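Peptidase M16 inactive domain family protein (Pseudomonas fluorescens, PDB 3GWB) is of uncharacterised activity but belongs to the peptidase M16 family, whose members are generally metal-dependent hydrolases, so a related role is possible. Local coordinates at residues S251-A255 with T326-Q331; L295-S301 with M313-T318; A320-E324 with P420-P426; F334-L338 with M404-V410. All blocks are in the same frame, centred on the assembly; numbering follows the deposited sequence.

All four contacts gather round the five-stranded mixed sheet 239-244, 414-419, 249-257, 311-319, 299-303 and helix 323-340. Contact 2 is the edge hairpin of that sheet within this chain; contact 1, with its centre about 8 Å away, packs the helix on strand 249-257, which is backbone-bonded to strand 311-319. The same helix carries contact 3 at its start and contact 4 farther along, centres about 27 Å apart. Along the chain, contact 2 falls between the two segments of contact 1, while contacts 3 and 4 bring in the C-terminal part of the chain. One helix thus ties hairpin, central strands and chain end into one alpha/beta unit, the helix layered on the sheet.

Contact 1 (S251-A255 with T326-Q331)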
loop_
_atom_site.group_PDB
_atom_site.type_symbol
_atom_site.label_atom_id
_atom_site.label_comp_id
_atom_site.label_asym_id
_atom_site.label_seq_id
_atom_site.Cartn_x
_atom_site.Cartn_y
_atom_site.Cartn_z
ATOM N N SER A 251 15.495 -16.811 -4.407
ATOM C CA SER A 251 15.777 -15.398 -4.236
ATOM C C SER A 251 17.279 -15.187 -4.159
ATOM O O SER A 251 17.959 -15.835 -3.364
ATOM C CB SER A 251 15.113 -14.885 -2.959
ATOM O OG SER A 251 15.709 -13.673 -2.534
ATOM N N LEU A 252 17.786 -14.282 -4.992
ATOM C CA LEU A 252 19.211 -13.977 -5.048
ATOM C C LEU A 252 19.467 -12.524 -4.663
ATOM O O LEU A 252 18.840 -11.610 -5.197
ATOM C CB LEU A 252 19.743 -14.204 -6.466
ATOM C CG LEU A 252 19.677 -15.600 -7.085
ATOM C CD1 LEU A 252 20.015 -15.496 -8.569
ATOM C CD2 LEU A 252 20.644 -16.533 -6.365
HETATM N N MSE A 253 20.402 -12.312 -3.746
HETATM C CA MSE A 253 20.742 -10.964 -3.318
HETATM C C MSE A 253 22.252 -10.821 -3.210
HETATM O O MSE A 253 22.921 -11.650 -2.593
HETATM C CB MSE A 253 20.104 -10.657 -1.964
HETATM C CG MSE A 253 18.597 -10.795 -1.942
HETATM SE SE MSE A 253 17.941 -10.126 -0.412
HETATM C CE MSE A 253 18.144 -8.398 -0.702
ATOM N N LEU A 254 22.784 -9.775 -3.830
ATOM C CA LEU A 254 24.214 -9.504 -3.794
ATOM C C LEU A 254 24.357 -8.095 -3.259
ATOM O O LEU A 254 23.531 -7.233 -3.553
ATOM C CB LEU A 254 24.832 -9.583 -5.192
ATOM C CG LEU A 254 24.691 -10.891 -5.970
ATOM C CD1 LEU A 254 23.282 -11.003 -6.532
ATOM C CD2 LEU A 254 25.706 -10.918 -7.107
ATOM N N ALA A 255 25.403 -7.850 -2.479
ATOM C CA ALA A 255 25.588 -6.529 -1.914
ATOM C C ALA A 255 26.964 -6.311 -1.315
ATOM O O ALA A 255 27.731 -7.249 -1.107
ATOM C CB ALA A 255 24.521 -6.276 -0.841
ATOM N N THR A 326 22.230 -18.402 -13.055
ATOM C CA THR A 326 21.809 -17.010 -13.097
ATOM C C THR A 326 22.693 -16.132 -12.215
ATOM O O THR A 326 23.001 -14.996 -12.575
ATOM C CB THR A 326 20.336 -16.867 -12.662
ATOM O OG1 THR A 326 19.519 -17.715 -13.480
ATOM C CG2 THR A 326 19.863 -15.428 -12.834
ATOM N N LEU A 327 23.100 -16.656 -11.065
ATOM C CA LEU A 327 23.954 -15.906 -10.151
ATOM C C LEU A 327 25.309 -15.614 -10.791
ATOM O O LEU A 327 25.866 -14.533 -10.611
ATOM C CB LEU A 327 24.159 -16.682 -8.845
ATOM C CG LEU A 327 25.114 -16.040 -7.827
ATOM C CD1 LEU A 327 24.565 -14.701 -7.366
ATOM C CD2 LEU A 327 25.301 -16.972 -6.637
ATOM N N LYS A 328 25.841 -16.590 -11.525
ATOM C CA LYS A 328 27.124 -16.426 -12.198
ATOM C C LYS A 328 26.983 -15.353 -13.261
ATOM O O LYS A 328 27.860 -14.507 -13.417
ATOM C CB LYS A 328 27.557 -17.729 -12.873
ATOM C CG LYS A 328 27.659 -18.925 -11.949
ATOM C CD LYS A 328 28.786 -18.777 -10.945
ATOM C CE LYS A 328 28.914 -20.027 -10.078
ATOM N NZ LYS A 328 29.120 -21.255 -10.894
ATOM N N LEU A 329 25.875 -15.408 -13.999
ATOM C CA LEU A 329 25.599 -14.446 -15.060
ATOM C C LEU A 329 25.554 -13.024 -14.513
ATOM O O LEU A 329 26.211 -12.132 -15.041
ATOM C CB LEU A 329 24.264 -14.774 -15.751
ATOM C CG LEU A 329 23.696 -13.758 -16.753
ATOM C CD1 LEU A 329 24.640 -13.611 -17.938
ATOM C CD2 LEU A 329 22.312 -14.205 -17.220
ATOM N N VAL A 330 24.773 -12.818 -13.456
ATOM C CA VAL A 330 24.654 -11.493 -12.855
ATOM C C VAL A 330 26.027 -10.983 -12.438
ATOM O O VAL A 330 26.369 -9.825 -12.680
ATOM C CB VAL A 330 23.724 -11.519 -11.622
ATOM C CG1 VAL A 330 23.803 -10.201 -10.871
ATOM C CG2 VAL A 330 22.294 -11.764 -12.067
ATOM N N GLN A 331 26.813 -11.847 -11.803
ATOM C CA GLN A 331 28.152 -11.460 -11.373
ATOM C C GLN A 331 29.019 -11.068 -12.571
ATOM O O GLN A 331 29.740 -10.076 -12.514
ATOM C CB GLN A 331 28.819 -12.601 -10.600
ATOM C CG GLN A 331 28.195 -12.866 -9.242
ATOM C CD GLN A 331 28.890 -13.984 -8.487
ATOM O OE1 GLN A 331 28.899 -15.133 -8.931
ATOM N NE2 GLN A 331 29.476 -13.652 -7.340
#
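Leu254 on strand 251-255 reaches the helix 326-331 with its CD2 methyl. Among the apolar pairs, this CD2 lies 4.0 Å from CD1 of Leu327, the two side chains meeting at a slant, and 4.3 Å from CG1 of Val330. Leu327 leans in from the flank of the helix: with CG opposite its own N (chi1 176°), its CD1 arrives beside both methyls of Leu254. Leu252, on the same face of the strand, sets its CD2 4.3 Å from CB of Leu327 and turns CD1 to the methyl of Thr326. A second kind of contact uses the aliphatic part of a polar residue, CG of Gln331 resting 3.8 Å from CD2 of Leu254. With an alanine in place of Leu254, Leu327, Val330 and Gln331 would probably lose the methyl they share, opening a gap beneath the helix. OG1 of Thr326 reaches back to O of Met322, just before the helix begins. Segment axes run 29° apart, 10.1 Å at closest approach, as in helix-on-sheet packing of alpha/beta domains; Met253 faces the other way, onto helix 147-160. Aliphatic groups, including the stem of a glutamine, thus join helix to sheet by burial, without directional bonds.

Contact 2 (L295-S301 with M313-T318); sequences LTYGVYS and MINLQT
Thr296 uses one hydroxyl to stand in for missing strand bonds: OG1 donates to Gln317 O at 2.9 Å and accepts from Gly298 N at 3.1 Å, the latter closing an ST turn. Its OG1 sits opposite the residue's own N (chi1 -177°), which puts it on the side of the carbonyl and of the amide two residues on. Two waters bridge the segments beside it. One accepts from Tyr297 N and donates to Gln317 O; the other donates to Gly298 O at 2.7 Å and accepts from Gln317 N. A valine in place of Thr296 would probably leave Gly298 N without its acceptor and Gln317 O short of one donor.

Beyond this wet end the segments become an antiparallel hairpin, strand 299-303 being the outermost of the five-stranded sheet within this chain. Regular pairing starts at Tyr300 with Asn315, a hydrogen-bonded pair, N to O both ways, the bond from Asn315 N to Tyr300 O being 2.8 Å long with 161° at the hydrogen. Val299 and Leu316 stand side by side on the face they share with Ser301 and Ile314, and the 3.4 Å between Val299 CG2 and Leu316 CD1 is tight. Next to them, Ser301 CB meets Ile314 CG1 at 3.5 Å. Helix 284-292 packs on Val299 through Leu285 and Val289, whereas Tyr297 lies against Asn134 of the second subunit.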
loop_
_atom_site.group_PDB
_atom_site.type_symbol
_atom_site.label_atom_id
_atom_site.label_comp_id
_atom_site.label_asym_id
_atom_site.label_seq_id
_atom_site.Cartn_x
_atom_site.Cartn_y
_atom_site.Cartn_z
ATOM N N LEU A 295 15.399 -15.328 -17.818
ATOM C CA LEU A 295 15.620 -15.977 -16.526
ATOM C C LEU A 295 14.932 -15.320 -15.326
ATOM O O LEU A 295 15.014 -15.833 -14.206
ATOM C CB LEU A 295 17.120 -16.068 -16.250
ATOM C CG LEU A 295 17.885 -17.058 -17.128
ATOM C CD1 LEU A 295 19.374 -16.766 -17.060
ATOM C CD2 LEU A 295 17.579 -18.486 -16.662
ATOM N N THR A 296 14.253 -14.201 -15.554
ATOM C CA THR A 296 13.587 -13.499 -14.465
ATOM C C THR A 296 12.631 -12.430 -14.981
ATOM O O THR A 296 12.680 -12.049 -16.146
ATOM C CB THR A 296 14.622 -12.806 -13.570
ATOM O OG1 THR A 296 13.970 -12.182 -12.460
ATOM C CG2 THR A 296 15.355 -11.750 -14.361
ATOM N N TYR A 297 11.762 -11.940 -14.106
ATOM C CA TYR A 297 10.835 -10.896 -14.501
ATOM C C TYR A 297 11.333 -9.563 -13.969
ATOM O O TYR A 297 10.897 -8.505 -14.413
ATOM C CB TYR A 297 9.427 -11.194 -13.979
ATOM C CG TYR A 297 8.760 -12.335 -14.716
ATOM C CD1 TYR A 297 8.647 -12.315 -16.103
ATOM C CD2 TYR A 297 8.278 -13.449 -14.034
ATOM C CE1 TYR A 297 8.079 -13.381 -16.795
ATOM C CE2 TYR A 297 7.704 -14.522 -14.719
ATOM C CZ TYR A 297 7.613 -14.479 -16.100
ATOM O OH TYR A 297 7.079 -15.541 -16.792
ATOM N N GLY A 298 12.268 -9.613 -13.028
ATOM C CA GLY A 298 12.788 -8.375 -12.488
ATOM C C GLY A 298 14.102 -8.491 -11.749
ATOM O O GLY A 298 14.226 -9.262 -10.800
ATOM N N VAL A 299 15.091 -7.730 -12.200
ATOM C CA VAL A 299 16.396 -7.711 -11.555
ATOM C C VAL A 299 16.718 -6.238 -11.416
ATOM O O VAL A 299 16.752 -5.504 -12.405
ATOM C CB VAL A 299 17.494 -8.380 -12.406
ATOM C CG1 VAL A 299 18.799 -8.441 -11.623
ATOM C CG2 VAL A 299 17.068 -9.767 -12.783
ATOM N N TYR A 300 16.934 -5.812 -10.180
ATOM C CA TYR A 300 17.224 -4.418 -9.891
ATOM C C TYR A 300 18.434 -4.260 -8.987
ATOM O O TYR A 300 18.743 -5.136 -8.175
ATOM C CB TYR A 300 16.003 -3.780 -9.231
ATOM C CG TYR A 300 14.746 -3.999 -10.029
ATOM C CD1 TYR A 300 14.518 -3.292 -11.206
ATOM C CD2 TYR A 300 13.817 -4.970 -9.649
ATOM C CE1 TYR A 300 13.393 -3.541 -11.987
ATOM C CE2 TYR A 300 12.690 -5.229 -10.423
ATOM C CZ TYR A 300 12.488 -4.515 -11.592
ATOM O OH TYR A 300 11.395 -4.775 -12.384
ATOM N N SER A 301 19.112 -3.130 -9.140
ATOM C CA SER A 301 20.280 -2.820 -8.334
ATOM C C SER A 301 20.098 -1.390 -7.842
ATOM O O SER A 301 19.329 -0.619 -8.427
ATOM C CB SER A 301 21.555 -2.930 -9.175
ATOM O OG SER A 301 21.626 -1.883 -10.127
HETATM N N MSE A 313 23.004 -2.840 -3.469
HETATM C CA MSE A 313 22.409 -4.159 -3.546
HETATM C C MSE A 313 21.771 -4.481 -4.891
HETATM O O MSE A 313 21.248 -3.599 -5.569
HETATM C CB MSE A 313 21.361 -4.272 -2.436
HETATM C CG MSE A 313 20.832 -5.658 -2.162
HETATM SE SE MSE A 313 19.731 -5.604 -0.726
HETATM C CE MSE A 313 20.803 -4.798 0.484
ATOM N N ILE A 314 21.838 -5.754 -5.263
ATOM C CA ILE A 314 21.243 -6.255 -6.497
ATOM C C ILE A 314 20.353 -7.402 -6.063
ATOM O O ILE A 314 20.782 -8.249 -5.280
ATOM C CB ILE A 314 22.286 -6.843 -7.458
ATOM C CG1 ILE A 314 23.238 -5.751 -7.936
ATOM C CG2 ILE A 314 21.577 -7.522 -8.632
ATOM C CD1 ILE A 314 24.407 -6.290 -8.742
ATOM N N ASN A 315 19.120 -7.440 -6.552
ATOM C CA ASN A 315 18.231 -8.532 -6.177
ATOM C C ASN A 315 17.333 -9.001 -7.311
ATOM O O ASN A 315 16.953 -8.226 -8.188
ATOM C CB ASN A 315 17.370 -8.134 -4.983
ATOM C CG ASN A 315 16.432 -7.004 -5.302
ATOM O OD1 ASN A 315 16.845 -5.848 -5.410
ATOM N ND2 ASN A 315 15.158 -7.327 -5.470
ATOM N N LEU A 316 17.004 -10.286 -7.283
ATOM C CA LEU A 316 16.146 -10.881 -8.292
ATOM C C LEU A 316 15.665 -12.237 -7.805
ATOM O O LEU A 316 16.126 -12.749 -6.777
ATOM C CB LEU A 316 16.900 -11.058 -9.619
ATOM C CG LEU A 316 17.976 -12.153 -9.676
ATOM C CD1 LEU A 316 18.338 -12.452 -11.122
ATOM C CD2 LEU A 316 19.201 -11.714 -8.902
ATOM N N GLN A 317 14.736 -12.813 -8.555
ATOM C CA GLN A 317 14.166 -14.118 -8.249
ATOM C C GLN A 317 14.155 -14.913 -9.554
ATOM O O GLN A 317 13.873 -14.365 -10.611
ATOM C CB GLN A 317 12.741 -13.945 -7.711
ATOM C CG GLN A 317 12.024 -15.231 -7.354
ATOM C CD GLN A 317 10.709 -14.981 -6.627
ATOM O OE1 GLN A 317 10.693 -14.428 -5.526
ATOM N NE2 GLN A 317 9.599 -15.387 -7.243
ATOM N N THR A 318 14.485 -16.196 -9.477
ATOM C CA THR A 318 14.520 -17.051 -10.657
ATOM C C THR A 318 14.103 -18.462 -10.275
ATOM O O THR A 318 13.957 -18.776 -9.095
ATOM C CB THR A 318 15.942 -17.140 -11.254
ATOM O OG1 THR A 318 16.840 -17.676 -10.275
ATOM C CG2 THR A 318 16.435 -15.767 -11.681
HETATM O O HOH W 1 11.297 -12.872 -11.505
HETATM O O HOH W 2 12.587 -11.208 -9.763
#

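Contact 3 (A320-E324 with P420-P426)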
loop_
_atom_site.group_PDB
_atom_site.type_symbol
_atom_site.label_atom_id
_atom_site.label_comp_id
_atom_site.label_asym_id
_atom_site.label_seq_id
_atom_site.Cartn_x
_atom_site.Cartn_y
_atom_site.Cartn_z
ATOM N N ALA A 320 14.403 -22.123 -9.267
ATOM C CA ALA A 320 15.418 -22.771 -8.441
ATOM C C ALA A 320 16.491 -23.491 -9.253
ATOM O O ALA A 320 17.679 -23.422 -8.930
ATOM C CB ALA A 320 14.750 -23.749 -7.478
ATOM N N GLU A 321 16.070 -24.181 -10.306
ATOM C CA GLU A 321 16.992 -24.927 -11.151
ATOM C C GLU A 321 17.882 -24.040 -12.016
ATOM O O GLU A 321 18.827 -24.526 -12.635
ATOM C CB GLU A 321 16.216 -25.897 -12.045
ATOM C CG GLU A 321 15.022 -25.270 -12.738
ATOM C CD GLU A 321 14.431 -26.165 -13.810
ATOM O OE1 GLU A 321 14.247 -27.373 -13.543
ATOM O OE2 GLU A 321 14.143 -25.658 -14.918
HETATM N N MSE A 322 17.587 -22.745 -12.060
HETATM C CA MSE A 322 18.389 -21.822 -12.859
HETATM C C MSE A 322 19.215 -20.858 -12.000
HETATM O O MSE A 322 20.020 -20.091 -12.524
HETATM C CB MSE A 322 17.480 -21.007 -13.788
HETATM C CG MSE A 322 16.657 -21.837 -14.768
HETATM SE SE MSE A 322 17.641 -22.656 -16.057
HETATM C CE MSE A 322 17.936 -24.215 -15.311
ATOM N N SER A 323 19.018 -20.917 -10.684
ATOM C CA SER A 323 19.696 -20.026 -9.742
ATOM C C SER A 323 21.217 -20.062 -9.788
ATOM O O SER A 323 21.875 -19.022 -9.765
ATOM C CB SER A 323 19.239 -20.334 -8.319
ATOM O OG SER A 323 19.652 -21.630 -7.927
ATOM N N GLU A 324 21.772 -21.265 -9.830
ATOM C CA GLU A 324 23.216 -21.432 -9.863
ATOM C C GLU A 324 23.830 -20.711 -11.073
ATOM O O GLU A 324 24.824 -19.989 -10.947
ATOM C CB GLU A 324 23.545 -22.927 -9.895
ATOM C CG GLU A 324 22.645 -23.769 -8.966
ATOM C CD GLU A 324 21.362 -24.291 -9.645
ATOM O OE1 GLU A 324 20.769 -23.572 -10.470
ATOM O OE2 GLU A 324 20.939 -25.426 -9.339
ATOM N N PRO A 420 15.441 -23.653 -2.391
ATOM C CA PRO A 420 15.728 -25.076 -2.199
ATOM C C PRO A 420 17.026 -25.483 -2.882
ATOM O O PRO A 420 17.469 -24.821 -3.826
ATOM C CB PRO A 420 14.534 -25.743 -2.855
ATOM C CG PRO A 420 14.333 -24.861 -4.051
ATOM C CD PRO A 420 14.450 -23.465 -3.465
ATOM N N THR A 421 17.626 -26.572 -2.414
ATOM C CA THR A 421 18.854 -27.075 -3.020
ATOM C C THR A 421 18.420 -28.114 -4.042
ATOM O O THR A 421 18.032 -29.219 -3.680
ATOM C CB THR A 421 19.775 -27.725 -1.972
ATOM O OG1 THR A 421 20.218 -26.718 -1.054
ATOM C CG2 THR A 421 20.992 -28.351 -2.640
ATOM N N VAL A 422 18.473 -27.745 -5.319
ATOM C CA VAL A 422 18.043 -28.641 -6.390
ATOM C C VAL A 422 19.039 -28.757 -7.537
ATOM O O VAL A 422 19.914 -27.906 -7.706
ATOM C CB VAL A 422 16.697 -28.171 -6.977
ATOM C CG1 VAL A 422 15.604 -28.270 -5.928
ATOM C CG2 VAL A 422 16.817 -26.735 -7.459
ATOM N N ALA A 423 18.887 -29.814 -8.332
ATOM C CA ALA A 423 19.757 -30.057 -9.478
ATOM C C ALA A 423 19.645 -28.917 -10.489
ATOM O O ALA A 423 18.543 -28.473 -10.820
ATOM C CB ALA A 423 19.387 -31.382 -10.134
ATOM N N GLN A 424 20.792 -28.456 -10.978
ATOM C CA GLN A 424 20.859 -27.362 -11.947
ATOM C C GLN A 424 20.514 -27.862 -13.348
ATOM O O GLN A 424 21.066 -28.856 -13.800
ATOM C CB GLN A 424 22.269 -26.767 -11.957
ATOM C CG GLN A 424 22.926 -26.662 -10.582
ATOM C CD GLN A 424 23.557 -27.964 -10.106
ATOM O OE1 GLN A 424 22.974 -29.042 -10.243
ATOM N NE2 GLN A 424 24.750 -27.864 -9.523
ATOM N N LYS A 425 19.619 -27.167 -14.045
ATOM C CA LYS A 425 19.225 -27.593 -15.388
ATOM C C LYS A 425 19.870 -26.848 -16.569
ATOM O O LYS A 425 19.420 -26.988 -17.709
ATOM C CB LYS A 425 17.699 -27.530 -15.539
ATOM C CG LYS A 425 17.175 -28.308 -16.746
ATOM C CD LYS A 425 15.933 -27.671 -17.369
ATOM C CE LYS A 425 14.674 -27.930 -16.559
ATOM N NZ LYS A 425 13.477 -27.295 -17.192
ATOM N N PRO A 426 20.920 -26.043 -16.324
ATOM C CA PRO A 426 21.510 -25.354 -17.481
ATOM C C PRO A 426 22.200 -26.310 -18.451
ATOM O O PRO A 426 22.050 -27.536 -18.270
ATOM C CB PRO A 426 22.488 -24.378 -16.839
ATOM C CG PRO A 426 21.806 -24.048 -15.552
ATOM C CD PRO A 426 21.371 -25.413 -15.072
#
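Lys425 and Glu321 meet through both backbone and side chain. Lys425 N donates to Glu321 O at 3.1 Å, nearly straight at the hydrogen. The donor sits 20° off the carbonyl plane. The two side chains run alongside each other in the same direction, and Lys425 NZ forms a salt bridge with Glu321 OE2, although the position of that oxygen is less sure. Toward the start of the tail, the CB of Ala320 touches Pro420 CG and Val422 CG2, each at 3.6 Å. Toward its end, the selenomethionine Met322 bends at its second and third torsions and comes back to place CE 3.6 Å from Pro426 CD. The same methyl is packed tightly on the Lys425 CB, at 3.3 Å.

Behind these first contacts, Ser323 OG donates to Ala320 O at 2.8 Å and so pins the turn that leads into helix 323-340. Met322 O is taken up by Thr326 OG1, one turn into that helix. The tail has its own hold on the sheet: Thr421 OG1 bonds to Glu244 of strand 239-244, and Pro420 and Ala320 both lean on Thr250. Pro426 is the last residue modelled, and the contact is at the surface. It joins the extended tail after strand 414-419 to the strand-to-helix turn of an alpha/beta domain, laying the chain end across the start of the helix.

Contact 4 (F334-L338 with M404-V410)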
loop_
_atom_site.group_PDB
_atom_site.type_symbol
_atom_site.label_atom_id
_atom_site.label_comp_id
_atom_site.label_asym_id
_atom_site.label_seq_id
_atom_site.Cartn_x
_atom_site.Cartn_y
_atom_site.Cartn_z
ATOM N N PHE A 334 27.943 -7.818 -13.893
ATOM C CA PHE A 334 28.394 -6.773 -12.984
ATOM C C PHE A 334 29.878 -6.491 -13.204
ATOM O O PHE A 334 30.295 -5.336 -13.303
ATOM C CB PHE A 334 28.170 -7.203 -11.536
ATOM C CG PHE A 334 28.624 -6.194 -10.530
ATOM C CD1 PHE A 334 28.040 -4.937 -10.482
ATOM C CD2 PHE A 334 29.630 -6.503 -9.619
ATOM C CE1 PHE A 334 28.447 -3.994 -9.544
ATOM C CE2 PHE A 334 30.046 -5.566 -8.673
ATOM C CZ PHE A 334 29.451 -4.310 -8.637
ATOM N N ALA A 335 30.675 -7.554 -13.259
ATOM C CA ALA A 335 32.113 -7.413 -13.463
ATOM C C ALA A 335 32.375 -6.687 -14.772
ATOM O O ALA A 335 33.172 -5.751 -14.825
ATOM C CB ALA A 335 32.774 -8.780 -13.480
ATOM N N GLU A 336 31.686 -7.130 -15.822
ATOM C CA GLU A 336 31.809 -6.556 -17.155
ATOM C C GLU A 336 31.438 -5.075 -17.158
ATOM O O GLU A 336 32.078 -4.277 -17.835
ATOM C CB GLU A 336 30.919 -7.344 -18.126
ATOM C CG GLU A 336 30.620 -6.670 -19.462
ATOM C CD GLU A 336 31.864 -6.259 -20.226
ATOM O OE1 GLU A 336 32.818 -7.068 -20.313
ATOM O OE2 GLU A 336 31.876 -5.124 -20.752
ATOM N N TYR A 337 30.414 -4.706 -16.396
ATOM C CA TYR A 337 29.997 -3.308 -16.326
ATOM C C TYR A 337 31.063 -2.425 -15.666
ATOM O O TYR A 337 31.371 -1.343 -16.165
ATOM C CB TYR A 337 28.688 -3.170 -15.546
ATOM C CG TYR A 337 28.111 -1.772 -15.589
ATOM C CD1 TYR A 337 27.650 -1.228 -16.787
ATOM C CD2 TYR A 337 28.035 -0.987 -14.438
ATOM C CE1 TYR A 337 27.123 0.065 -16.840
ATOM C CE2 TYR A 337 27.507 0.314 -14.479
ATOM C CZ TYR A 337 27.053 0.832 -15.686
ATOM O OH TYR A 337 26.528 2.117 -15.748
ATOM N N LEU A 338 31.614 -2.874 -14.538
ATOM C CA LEU A 338 32.637 -2.092 -13.842
ATOM C C LEU A 338 33.904 -2.006 -14.675
ATOM O O LEU A 338 34.616 -0.998 -14.646
ATOM C CB LEU A 338 32.978 -2.716 -12.486
ATOM C CG LEU A 338 31.917 -2.665 -11.386
ATOM C CD1 LEU A 338 32.498 -3.245 -10.099
ATOM C CD2 LEU A 338 31.476 -1.221 -11.162
HETATM N N MSE A 404 31.905 4.408 -10.349
HETATM C CA MSE A 404 31.430 3.077 -9.986
HETATM C C MSE A 404 32.587 2.205 -9.504
HETATM O O MSE A 404 32.436 1.432 -8.556
HETATM C CB MSE A 404 30.731 2.411 -11.174
HETATM C CG MSE A 404 29.409 3.082 -11.595
HETATM SE SE MSE A 404 28.064 2.998 -10.365
HETATM C CE MSE A 404 27.462 1.387 -10.648
ATOM N N ASN A 405 33.742 2.332 -10.156
ATOM C CA ASN A 405 34.918 1.560 -9.770
ATOM C C ASN A 405 35.524 2.072 -8.465
ATOM O O ASN A 405 36.181 1.327 -7.736
ATOM C CB ASN A 405 35.978 1.603 -10.875
ATOM C CG ASN A 405 35.744 0.561 -11.952
ATOM O OD1 ASN A 405 35.527 0.891 -13.119
ATOM N ND2 ASN A 405 35.792 -0.710 -11.566
ATOM N N LYS A 406 35.299 3.346 -8.165
ATOM C CA LYS A 406 35.841 3.934 -6.947
ATOM C C LYS A 406 35.050 3.527 -5.704
ATOM O O LYS A 406 35.568 3.565 -4.589
ATOM C CB LYS A 406 35.855 5.460 -7.069
ATOM C CG LYS A 406 36.422 6.194 -5.861
ATOM C CD LYS A 406 36.311 7.701 -6.065
ATOM C CE LYS A 406 36.836 8.471 -4.872
ATOM N NZ LYS A 406 36.606 9.938 -5.023
ATOM N N HIS A 407 33.804 3.113 -5.894
ATOM C CA HIS A 407 32.967 2.743 -4.764
ATOM C C HIS A 407 32.546 1.279 -4.717
ATOM O O HIS A 407 32.035 0.813 -3.698
ATOM C CB HIS A 407 31.732 3.642 -4.745
ATOM C CG HIS A 407 32.052 5.090 -4.526
ATOM N ND1 HIS A 407 32.449 5.583 -3.305
ATOM C CD2 HIS A 407 32.076 6.137 -5.383
ATOM C CE1 HIS A 407 32.708 6.876 -3.416
ATOM N NE2 HIS A 407 32.490 7.235 -4.669
ATOM N N LEU A 408 32.768 0.551 -5.806
ATOM C CA LEU A 408 32.389 -0.857 -5.864
ATOM C C LEU A 408 33.526 -1.729 -6.366
ATOM O O LEU A 408 34.348 -1.291 -7.162
ATOM C CB LEU A 408 31.184 -1.038 -6.781
ATOM C CG LEU A 408 29.894 -0.329 -6.377
ATOM C CD1 LEU A 408 28.863 -0.502 -7.484
ATOM C CD2 LEU A 408 29.387 -0.896 -5.054
ATOM N N ASN A 409 33.552 -2.976 -5.908
ATOM C CA ASN A 409 34.585 -3.921 -6.304
ATOM C C ASN A 409 33.968 -5.309 -6.341
ATOM O O ASN A 409 33.266 -5.710 -5.412
ATOM C CB ASN A 409 35.737 -3.880 -5.296
ATOM C CG ASN A 409 36.915 -4.742 -5.709
ATOM O OD1 ASN A 409 36.789 -5.959 -5.877
ATOM N ND2 ASN A 409 38.075 -4.111 -5.869
ATOM N N VAL A 410 34.227 -6.046 -7.414
ATOM C CA VAL A 410 33.674 -7.387 -7.554
ATOM C C VAL A 410 34.131 -8.359 -6.465
ATOM O O VAL A 410 33.430 -9.324 -6.162
ATOM C CB VAL A 410 34.022 -7.995 -8.936
ATOM C CG1 VAL A 410 33.400 -7.155 -10.037
ATOM C CG2 VAL A 410 35.531 -8.078 -9.109
#
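Leu338 points into the angle between helix 404-407 and the chain that follows, and its two methyls part there. CD2 goes to Met404 CB at 3.7 Å, the two side chains crossing at about a right angle. CD1 turns toward the chain after the helix, where it meets Leu408 CB at 4.2 Å and Val410 CG1 at 4.0 Å, while the Leu338 and Val410 side chains slide past each other in opposite directions. With CG opposite the carbonyl carbon (chi1 -69°), the Leu338 branch lies over one face of the Phe334 ring, toward the rim.

That ring stands with its edge to Leu408: CZ is 4.0 Å from Leu408 CD1, which lies near the ring plane, and the side chains are roughly perpendicular. Val410 CG1 approaches the same ring obliquely, 3.8 Å from Phe334 CD2, and also touches Ala335 CB at 3.9 Å.

This is helix-helix packing beside the sheet of an alpha/beta domain: the later part of helix 323-340 lies against the end of helix 397-407, where the chain leaves the helix and heads for strand 414-419. Leu408, the first residue out of helical conformation, still has its N bonded to Met404 O at 2.9 Å. Asn409 OD1 bonds to Asp411 N just beyond, and Asn409 O accepts from Gln256 of strand 249-257.

Tyr337 completes the helix side: the selenomethionine Met404, folded at both middle bonds, curls back on itself and brings CE to the ring edge, in plane with it and 4.0 Å from Tyr337 CE2. Leu276 of helix 266-277 touches both the Tyr337 and Phe334 rings.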